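Local structure of novel Thermotoga maritima enzyme TM1112 (Thermotoga maritima, 1O5U) at residues I17-P22 with K74-T79; E51-L56 with V94-N99; G58-T63 with W88-P93. The protein is of unknown biochemical function but belongs to the cupin family of beta-barrel proteins and is presumed to be an enzyme. All blocks are in the same frame, centred on the assembly; numbering follows the deposited sequence.

Contact 1 (I17-P22 with K74-T79)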
loop_
_atom_site.group_PDB
_atom_site.type_symbol
_atom_site.label_atom_id
_atom_site.label_comp_id
_atom_site.label_asym_id
_atom_site.label_seq_id
_atom_site.Cartn_x
_atom_site.Cartn_y
_atom_site.Cartn_z
ATOM N N ILE A 17 -0.535 -8.883 0.590
ATOM C CA ILE A 17 -0.963 -8.179 1.795
ATOM C C ILE A 17 -0.870 -9.094 3.002
ATOM O O ILE A 17 -1.327 -10.265 2.973
ATOM C CB ILE A 17 -2.430 -7.724 1.650
ATOM C CG1 ILE A 17 -2.623 -6.889 0.384
ATOM C CG2 ILE A 17 -2.888 -6.948 2.892
ATOM C CD1 ILE A 17 -4.128 -6.567 0.048
ATOM N N GLU A 18 -0.276 -8.599 4.072
ATOM C CA GLU A 18 -0.212 -9.353 5.278
ATOM C C GLU A 18 -0.228 -8.454 6.460
ATOM O O GLU A 18 0.077 -7.278 6.350
ATOM C CB GLU A 18 1.074 -10.227 5.277
ATOM C CG GLU A 18 2.356 -9.533 5.666
ATOM C CD GLU A 18 3.573 -10.404 5.489
ATOM O OE1 GLU A 18 3.641 -11.100 4.434
ATOM O OE2 GLU A 18 4.421 -10.442 6.413
ATOM N N LYS A 19 -0.639 -9.000 7.591
ATOM C CA LYS A 19 -0.459 -8.362 8.874
ATOM C C LYS A 19 0.889 -8.841 9.380
ATOM O O LYS A 19 1.021 -10.020 9.808
ATOM C CB LYS A 19 -1.570 -8.777 9.846
ATOM C CG LYS A 19 -2.938 -8.317 9.403
ATOM C CD LYS A 19 -3.097 -6.824 9.544
ATOM C CE LYS A 19 -4.606 -6.399 9.513
ATOM N NZ LYS A 19 -4.722 -4.946 9.235
ATOM N N PRO A 20 1.924 -7.977 9.344
ATOM C CA PRO A 20 3.274 -8.464 9.641
ATOM C C PRO A 20 3.456 -8.755 11.120
ATOM O O PRO A 20 2.794 -8.148 11.954
ATOM C CB PRO A 20 4.162 -7.290 9.178
ATOM C CG PRO A 20 3.320 -6.126 9.517
ATOM C CD PRO A 20 1.935 -6.534 9.029
ATOM N N THR A 21 4.344 -9.680 11.463
ATOM C CA THR A 21 4.702 -9.861 12.855
ATOM C C THR A 21 5.495 -8.662 13.337
ATOM O O THR A 21 6.104 -7.956 12.541
ATOM C CB THR A 21 5.522 -11.127 13.052
ATOM O OG1 THR A 21 6.701 -11.082 12.222
ATOM C CG2 THR A 21 4.746 -12.342 12.622
ATOM N N PRO A 22 5.521 -8.429 14.651
ATOM C CA PRO A 22 6.352 -7.358 15.175
ATOM C C PRO A 22 7.809 -7.474 14.745
ATOM O O PRO A 22 8.422 -6.479 14.411
ATOM C CB PRO A 22 6.183 -7.489 16.660
ATOM C CG PRO A 22 4.901 -8.143 16.823
ATOM C CD PRO A 22 4.723 -9.085 15.696
ATOM N N LYS A 74 -5.394 -0.152 7.989
ATOM C CA LYS A 74 -4.380 0.095 9.015
ATOM C C LYS A 74 -3.763 -1.216 9.453
ATOM O O LYS A 74 -4.462 -2.197 9.776
ATOM C CB LYS A 74 -5.031 0.832 10.207
ATOM C CG LYS A 74 -4.118 1.080 11.360
ATOM C CD LYS A 74 -4.902 1.856 12.441
ATOM C CE LYS A 74 -4.027 2.201 13.637
ATOM N NZ LYS A 74 -4.871 2.595 14.813
ATOM N N GLY A 75 -2.456 -1.208 9.570
ATOM C CA GLY A 75 -1.707 -2.381 10.066
ATOM C C GLY A 75 -1.276 -3.345 9.014
ATOM O O GLY A 75 -0.511 -4.260 9.297
ATOM N N ASP A 76 -1.693 -3.132 7.769
ATOM C CA ASP A 76 -1.250 -3.992 6.688
ATOM C C ASP A 76 0.104 -3.602 6.140
ATOM O O ASP A 76 0.386 -2.404 5.986
ATOM C CB ASP A 76 -2.238 -3.915 5.508
ATOM C CG ASP A 76 -3.552 -4.625 5.766
ATOM O OD1 ASP A 76 -4.498 -4.370 4.975
ATOM O OD2 ASP A 76 -3.689 -5.497 6.669
ATOM N N LEU A 77 0.869 -4.626 5.756
ATOM C CA LEU A 77 2.100 -4.523 4.980
ATOM C C LEU A 77 1.734 -5.020 3.598
ATOM O O LEU A 77 1.356 -6.180 3.420
ATOM C CB LEU A 77 3.162 -5.375 5.566
ATOM C CG LEU A 77 4.552 -5.223 4.929
ATOM C CD1 LEU A 77 5.173 -3.845 5.212
ATOM C CD2 LEU A 77 5.433 -6.314 5.462
ATOM N N VAL A 78 1.876 -4.145 2.604
ATOM C CA VAL A 78 1.412 -4.417 1.237
ATOM C C VAL A 78 2.554 -4.275 0.249
ATOM O O VAL A 78 3.356 -3.353 0.374
ATOM C CB VAL A 78 0.295 -3.448 0.808
ATOM C CG1 VAL A 78 -0.245 -3.876 -0.548
ATOM C CG2 VAL A 78 -0.746 -3.367 1.902
ATOM N N THR A 79 2.674 -5.218 -0.707
ATOM C CA THR A 79 3.700 -5.125 -1.741
ATOM C C THR A 79 3.050 -5.099 -3.105
ATOM O O THR A 79 2.312 -6.020 -3.461
ATOM C CB THR A 79 4.712 -6.273 -1.624
ATOM O OG1 THR A 79 5.324 -6.225 -0.327
ATOM C CG2 THR A 79 5.873 -6.104 -2.618
#

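Contact 2 (E51-L56 with V94-N99)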
loop_
_atom_site.group_PDB
_atom_site.type_symbol
_atom_site.label_atom_id
_atom_site.label_comp_id
_atom_site.label_asym_id
_atom_site.label_seq_id
_atom_site.Cartn_x
_atom_site.Cartn_y
_atom_site.Cartn_z
ATOM N N GLU A 51 7.091 -1.762 -4.856
ATOM C CA GLU A 51 6.833 -0.897 -3.727
ATOM C C GLU A 51 6.197 -1.652 -2.542
ATOM O O GLU A 51 5.279 -2.459 -2.721
ATOM C CB GLU A 51 5.897 0.246 -4.160
ATOM C CG GLU A 51 5.715 1.242 -3.045
ATOM C CD GLU A 51 5.256 2.587 -3.554
ATOM O OE1 GLU A 51 4.619 2.588 -4.620
ATOM O OE2 GLU A 51 5.595 3.624 -2.912
ATOM N N THR A 52 6.755 -1.443 -1.358
ATOM C CA THR A 52 6.201 -1.969 -0.118
ATOM C C THR A 52 5.728 -0.819 0.716
ATOM O O THR A 52 6.472 0.154 0.842
ATOM C CB THR A 52 7.286 -2.763 0.638
ATOM O OG1 THR A 52 7.709 -3.850 -0.203
ATOM C CG2 THR A 52 6.720 -3.422 1.906
ATOM N N CYS A 53 4.507 -0.924 1.259
ATOM C CA CYS A 53 3.820 0.139 2.021
ATOM C C CYS A 53 3.407 -0.498 3.342
ATOM O O CYS A 53 2.901 -1.623 3.345
ATOM C CB CYS A 53 2.531 0.600 1.240
ATOM S SG CYS A 53 3.123 1.384 -0.322
ATOM N N TYR A 54 3.649 0.200 4.437
ATOM C CA TYR A 54 3.058 -0.127 5.731
ATOM C C TYR A 54 1.992 0.935 6.085
ATOM O O TYR A 54 2.290 2.110 6.181
ATOM C CB TYR A 54 4.114 -0.227 6.833
ATOM C CG TYR A 54 3.519 -0.618 8.162
ATOM C CD1 TYR A 54 3.438 0.296 9.220
ATOM C CD2 TYR A 54 2.899 -1.866 8.323
ATOM C CE1 TYR A 54 2.867 -0.051 10.402
ATOM C CE2 TYR A 54 2.272 -2.189 9.507
ATOM C CZ TYR A 54 2.286 -1.304 10.539
ATOM O OH TYR A 54 1.690 -1.665 11.733
ATOM N N ILE A 55 0.766 0.499 6.270
ATOM C CA ILE A 55 -0.366 1.418 6.504
ATOM C C ILE A 55 -0.513 1.795 7.986
ATOM O O ILE A 55 -0.802 0.945 8.876
ATOM C CB ILE A 55 -1.706 0.832 5.952
ATOM C CG1 ILE A 55 -1.580 0.266 4.556
ATOM C CG2 ILE A 55 -2.840 1.840 6.010
ATOM C CD1 ILE A 55 -1.018 1.200 3.532
ATOM N N LEU A 56 -0.315 3.094 8.250
ATOM C CA LEU A 56 -0.469 3.632 9.582
ATOM C C LEU A 56 -1.922 3.960 9.900
ATOM O O LEU A 56 -2.375 3.793 11.021
ATOM C CB LEU A 56 0.407 4.903 9.748
ATOM C CG LEU A 56 1.924 4.684 9.654
ATOM C CD1 LEU A 56 2.674 5.990 9.734
ATOM C CD2 LEU A 56 2.377 3.766 10.781
ATOM N N VAL A 94 -5.570 8.076 4.134
ATOM C CA VAL A 94 -4.459 7.111 4.267
ATOM C C VAL A 94 -3.210 7.805 4.699
ATOM O O VAL A 94 -2.967 8.935 4.275
ATOM C CB VAL A 94 -4.299 6.148 3.069
ATOM C CG1 VAL A 94 -5.541 5.384 2.893
ATOM C CG2 VAL A 94 -3.968 6.822 1.800
ATOM N N ARG A 95 -2.459 7.160 5.601
ATOM C CA ARG A 95 -1.081 7.527 5.964
ATOM C C ARG A 95 -0.261 6.264 5.934
ATOM O O ARG A 95 -0.639 5.253 6.511
ATOM C CB ARG A 95 -0.980 8.181 7.331
ATOM C CG ARG A 95 0.393 8.557 7.716
ATOM C CD ARG A 95 0.479 9.346 9.018
ATOM N NE ARG A 95 -0.340 10.537 8.970
ATOM C CZ ARG A 95 -1.127 10.963 9.930
ATOM N NH1 ARG A 95 -1.841 12.050 9.726
ATOM N NH2 ARG A 95 -1.222 10.327 11.088
ATOM N N LYS A 96 0.861 6.286 5.229
ATOM C CA LYS A 96 1.682 5.081 5.117
ATOM C C LYS A 96 3.146 5.408 5.044
ATOM O O LYS A 96 3.541 6.533 4.621
ATOM C CB LYS A 96 1.268 4.282 3.879
ATOM C CG LYS A 96 1.570 4.926 2.607
ATOM C CD LYS A 96 0.924 4.218 1.415
ATOM C CE LYS A 96 1.763 4.463 0.167
ATOM N NZ LYS A 96 1.397 3.451 -0.887
ATOM N N HIS A 97 3.955 4.443 5.482
ATOM C CA HIS A 97 5.405 4.398 5.180
ATOM C C HIS A 97 5.579 3.602 3.876
ATOM O O HIS A 97 4.862 2.601 3.671
ATOM C CB HIS A 97 6.174 3.706 6.327
ATOM C CG HIS A 97 6.385 4.569 7.535
ATOM N ND1 HIS A 97 7.380 5.523 7.596
ATOM C CD2 HIS A 97 5.759 4.599 8.739
ATOM C CE1 HIS A 97 7.327 6.147 8.763
ATOM N NE2 HIS A 97 6.357 5.597 9.487
ATOM N N TYR A 98 6.509 4.016 3.000
ATOM C CA TYR A 98 6.684 3.337 1.711
ATOM C C TYR A 98 8.138 3.224 1.325
ATOM O O TYR A 98 8.950 4.072 1.674
ATOM C CB TYR A 98 5.845 3.982 0.587
ATOM C CG TYR A 98 6.380 5.304 0.147
ATOM C CD1 TYR A 98 7.327 5.402 -0.873
ATOM C CD2 TYR A 98 6.009 6.463 0.795
ATOM C CE1 TYR A 98 7.853 6.658 -1.245
ATOM C CE2 TYR A 98 6.509 7.688 0.425
ATOM C CZ TYR A 98 7.422 7.799 -0.574
ATOM O OH TYR A 98 7.921 9.071 -0.890
ATOM N N ASN A 99 8.466 2.131 0.635
ATOM C CA ASN A 99 9.845 1.821 0.218
ATOM C C ASN A 99 9.774 1.360 -1.215
ATOM O O ASN A 99 9.082 0.418 -1.508
ATOM C CB ASN A 99 10.460 0.714 1.102
ATOM C CG ASN A 99 11.926 0.472 0.827
ATOM O OD1 ASN A 99 12.756 1.412 0.873
ATOM N ND2 ASN A 99 12.281 -0.795 0.542
HETATM O O HOH W 1 10.921 -3.321 0.877
#

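Contact 3 (G58-T63 with W88-P93)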
loop_
_atom_site.group_PDB
_atom_site.type_symbol
_atom_site.label_atom_id
_atom_site.label_comp_id
_atom_site.label_asym_id
_atom_site.label_seq_id
_atom_site.Cartn_x
_atom_site.Cartn_y
_atom_site.Cartn_z
ATOM N N GLY A 58 -5.993 4.431 7.695
ATOM C CA GLY A 58 -6.790 4.530 6.483
ATOM C C GLY A 58 -7.310 3.232 5.939
ATOM O O GLY A 58 -7.180 2.183 6.579
ATOM N N LYS A 59 -7.943 3.340 4.798
ATOM C CA LYS A 59 -8.627 2.198 4.156
ATOM C C LYS A 59 -8.727 2.541 2.697
ATOM O O LYS A 59 -9.228 3.623 2.331
ATOM C CB LYS A 59 -10.013 1.969 4.707
ATOM C CG LYS A 59 -10.753 0.778 4.029
ATOM C CD LYS A 59 -12.111 0.564 4.564
ATOM C CE LYS A 59 -12.694 -0.691 4.001
ATOM N NZ LYS A 59 -14.121 -0.947 4.541
ATOM N N VAL A 60 -8.296 1.608 1.849
ATOM C CA VAL A 60 -8.277 1.789 0.416
ATOM C C VAL A 60 -8.773 0.532 -0.259
ATOM O O VAL A 60 -8.428 -0.557 0.193
ATOM C CB VAL A 60 -6.852 2.039 -0.102
ATOM C CG1 VAL A 60 -6.859 2.402 -1.573
ATOM C CG2 VAL A 60 -6.195 3.151 0.693
ATOM N N GLU A 61 -9.602 0.692 -1.288
ATOM C CA GLU A 61 -10.013 -0.413 -2.181
ATOM C C GLU A 61 -9.114 -0.284 -3.442
ATOM O O GLU A 61 -9.162 0.754 -4.090
ATOM C CB GLU A 61 -11.479 -0.291 -2.601
ATOM C CG GLU A 61 -12.507 -0.646 -1.506
ATOM C CD GLU A 61 -13.971 -0.280 -1.828
ATOM O OE1 GLU A 61 -14.245 0.543 -2.754
ATOM O OE2 GLU A 61 -14.896 -0.768 -1.084
ATOM N N VAL A 62 -8.332 -1.307 -3.767
ATOM C CA VAL A 62 -7.500 -1.264 -4.999
ATOM C C VAL A 62 -8.118 -2.246 -6.024
ATOM O O VAL A 62 -8.469 -3.342 -5.674
ATOM C CB VAL A 62 -6.051 -1.586 -4.672
ATOM C CG1 VAL A 62 -5.209 -1.668 -5.889
ATOM C CG2 VAL A 62 -5.478 -0.588 -3.683
ATOM N N THR A 63 -8.313 -1.814 -7.278
ATOM C CA THR A 63 -8.775 -2.674 -8.354
ATOM C C THR A 63 -7.688 -2.632 -9.414
ATOM O O THR A 63 -7.378 -1.557 -9.919
ATOM C CB THR A 63 -10.082 -2.149 -8.954
ATOM O OG1 THR A 63 -11.080 -2.091 -7.914
ATOM C CG2 THR A 63 -10.636 -3.121 -9.952
ATOM N N TRP A 88 -6.775 3.207 -7.240
ATOM C CA TRP A 88 -6.970 3.375 -5.819
ATOM C C TRP A 88 -8.266 4.113 -5.525
ATOM O O TRP A 88 -8.544 5.160 -6.129
ATOM C CB TRP A 88 -5.813 4.199 -5.211
ATOM C CG TRP A 88 -4.567 3.409 -4.879
ATOM C CD1 TRP A 88 -3.924 2.540 -5.689
ATOM C CD2 TRP A 88 -3.823 3.450 -3.659
ATOM N NE1 TRP A 88 -2.826 2.019 -5.043
ATOM C CE2 TRP A 88 -2.733 2.566 -3.798
ATOM C CE3 TRP A 88 -3.938 4.168 -2.468
ATOM C CZ2 TRP A 88 -1.845 2.341 -2.790
ATOM C CZ3 TRP A 88 -3.027 3.961 -1.485
ATOM C CH2 TRP A 88 -1.996 3.055 -1.635
ATOM N N LYS A 89 -9.052 3.588 -4.588
ATOM C CA LYS A 89 -10.204 4.317 -4.026
ATOM C C LYS A 89 -9.984 4.461 -2.542
ATOM O O LYS A 89 -10.095 3.473 -1.782
ATOM C CB LYS A 89 -11.510 3.566 -4.286
ATOM C CG LYS A 89 -12.736 4.395 -3.909
ATOM C CD LYS A 89 -14.018 3.784 -4.359
ATOM C CE LYS A 89 -15.180 4.678 -3.928
ATOM N NZ LYS A 89 -16.522 4.058 -4.175
ATOM N N VAL A 90 -9.587 5.653 -2.134
ATOM C CA VAL A 90 -9.239 5.911 -0.752
ATOM C C VAL A 90 -10.562 6.204 -0.010
ATOM O O VAL A 90 -11.231 7.190 -0.263
ATOM C CB VAL A 90 -8.307 7.111 -0.611
ATOM C CG1 VAL A 90 -8.110 7.440 0.876
ATOM C CG2 VAL A 90 -6.949 6.905 -1.334
ATOM N N LEU A 91 -10.975 5.295 0.858
ATOM C CA LEU A 91 -12.255 5.405 1.544
ATOM C C LEU A 91 -12.123 6.122 2.886
ATOM O O LEU A 91 -13.048 6.841 3.315
ATOM C CB LEU A 91 -12.801 3.997 1.787
ATOM C CG LEU A 91 -13.136 3.182 0.536
ATOM C CD1 LEU A 91 -13.482 1.778 0.946
ATOM C CD2 LEU A 91 -14.250 3.800 -0.274
ATOM N N GLU A 92 -11.012 5.866 3.565
ATOM C CA GLU A 92 -10.633 6.618 4.771
ATOM C C GLU A 92 -9.254 7.180 4.553
ATOM O O GLU A 92 -8.365 6.459 4.084
ATOM C CB GLU A 92 -10.670 5.704 5.987
ATOM C CG GLU A 92 -12.059 5.113 6.224
ATOM C CD GLU A 92 -12.063 4.047 7.286
ATOM O OE1 GLU A 92 -11.036 3.857 7.972
ATOM O OE2 GLU A 92 -13.121 3.389 7.401
ATOM N N PRO A 93 -9.010 8.444 4.912
ATOM C CA PRO A 93 -7.703 9.059 4.647
ATOM C C PRO A 93 -6.529 8.191 5.047
ATOM O O PRO A 93 -6.470 7.675 6.182
ATOM C CB PRO A 93 -7.751 10.347 5.473
ATOM C CG PRO A 93 -9.157 10.640 5.564
ATOM C CD PRO A 93 -9.938 9.390 5.557
HETATM O O HOH W 2 -16.760 1.755 -3.069
#

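Contact 1 (I17-P22 with K74-T79)
Leu77 meets the backbone of Glu18 and the ring of Pro20, and it has the largest surface covered in this antiparallel pairing of edge strand 16-18 with 77-80. Its N-H points almost straight at Glu18 O, at 2.8 Å with an angle of 174° at the hydrogen, while Leu77 O accepts the N-H of Glu18. Two residues on from Glu18, Pro20 CD lies 3.9 Å from Leu77 CB and Pro20 CB meets Leu77 CD2, so the proline covers the side of the leucine where the first chain leaves the strand.

Ile17 pairs with Val78 on the other face of the sheet. With CG1 beside its backbone N (chi1 -55°), the isoleucine lays that branch alongside the valine, CG1 to Val78 CG1 3.9 Å, and leaves CG2 to touch the carboxylate of Asp76 at OD1, 3.7 Å away.

Lys19 starts by pointing away from the second chain, but a bend at chi2 (-71°) brings its amine back. NZ forms a salt bridge to Asp76 OD2 at 2.8 Å, arriving from above the carboxylate plane. The other oxygen, Asp76 OD1, is held by the backbone N of Glu73, so both ends of the carboxylate are engaged and its rotation is restrained.

Strand 16-18 forms the outer edge of its sheet here, with 77-80 separating it from 51-55. Ile17 and Val78 pack inward on Ile72 of strand 69-73 in the opposing sheet of the cupin barrel, whereas Leu77 and Pro20 lie against helix 22-28, touching Leu28 and Leu25 respectively.

Contact 2 (E51-L56 with V94-N99)
Tyr54 N donates to His97 O at 2.8 Å, one of five backbone hydrogen bonds that join residues 51-56 to 94-99 in antiparallel register. The same carbonyl is also approached by the CA-H of Cys53, 3.1 Å from Cys53 CA to His97 O. In return, His97 N donates to Tyr54 O, and Leu56 N extends the pairing to Arg95 O just where the first chain turns a corner.

That corner brings Leu56 up to the imidazole of His97 obliquely, its CD1 methyl 3.5 Å from His97 CD2; the same methyl also touches Arg95 CG. His97 ND1 is hydrogen-bonded to Trp33 O, which helps to fix the ring's rotation.

On the inward face, Ile55 CD1 touches Lys96 CB at 3.9 Å. Lys96 CG sits between the backbone N and the carbonyl carbon (chi1 68°), and the extended chain beyond it runs past Cys53 to an amine covalently linked to an unidentified ligand, consistent with this face lining a pocket of the cupin barrel. Glu51 OE2 comes 3.2 Å from Tyr98 CD1, with carboxylate and ring planes 74° apart. At the far end a water accepts from Asn99 ND2 at 2.9 Å.

The pair occupies the middle of the five-stranded sheet: strand 77-80 adjoins 51-55, strand 35-38 adjoins 93-100, and Trp36 of strand 35-38 packs on Lys96.

Contact 3 (G58-T63 with W88-P93)
Val60 and Val62 both press on the indole of Trp88 along an antiparallel strand pair that ends in a classic beta bulge, part of the four-stranded sheet of the cupin barrel. Val62 CG2 sits over one face of the five-membered ring, 4.0 Å from its centroid, in a CH-pi contact. Val60 CG1 meets the six-membered ring obliquely, 3.5 Å from Trp88 CE3. With CG beside its backbone N (chi1 -83°), the tryptophan brings its ring against both valines; replacing it with alanine is likely to cost the two valines their indole contact and open a gap beside the unidentified ligand that lies close to the indole.

Backbone bonds keep these side chains in line. Glu61 exchanges a pair with Lys89, and beyond them Leu91 and Glu92 both face Lys59, whose carbonyl O accepts both N-H groups, from Leu91 at 2.8 Å and from Glu92 at 3.1 Å. Gly58 fits beside the bulge because a CB there would clash with Pro93 O. On the outer face, Leu91 CD1 lies 3.5 Å from Glu61 CD.

Further out, Phe43 and Trp36 meet the Trp88 ring, the latter nearly perpendicular, and strand 69-73 flanks Val60 through Ile72. The side chains of Glu61 and Lys89 run side by side, their charged ends too far apart for a salt bridge; one water joins them, donating to Glu61 OE1 at 2.8 Å and accepting from Lys89 NZ at 2.6 Å.

Contacts 1 and 2 belong to one five-stranded antiparallel sheet, where strands 77-80 and 51-55 are neighbours and probably share backbone hydrogen bonds from Val78 N to Cys53 O and from Gly75 N to Ile55 O; their centres are about 10 Å apart. Contact 3 lies in the four-stranded sheet, its centre about 13 Å from that of contact 2 and about 15 Å from that of contact 1. Among the crossings between the sheets are those from 51-55 to 58-64 and from 85-90 to 93-100; along the chain contact 3 falls within the span of contact 2, while contact 1 interleaves with both. Where the sheets face each other, Val94 packs on Val60 and Lys96 approaches Trp88, placing the ligand-linked lysine inside the cupin barrel.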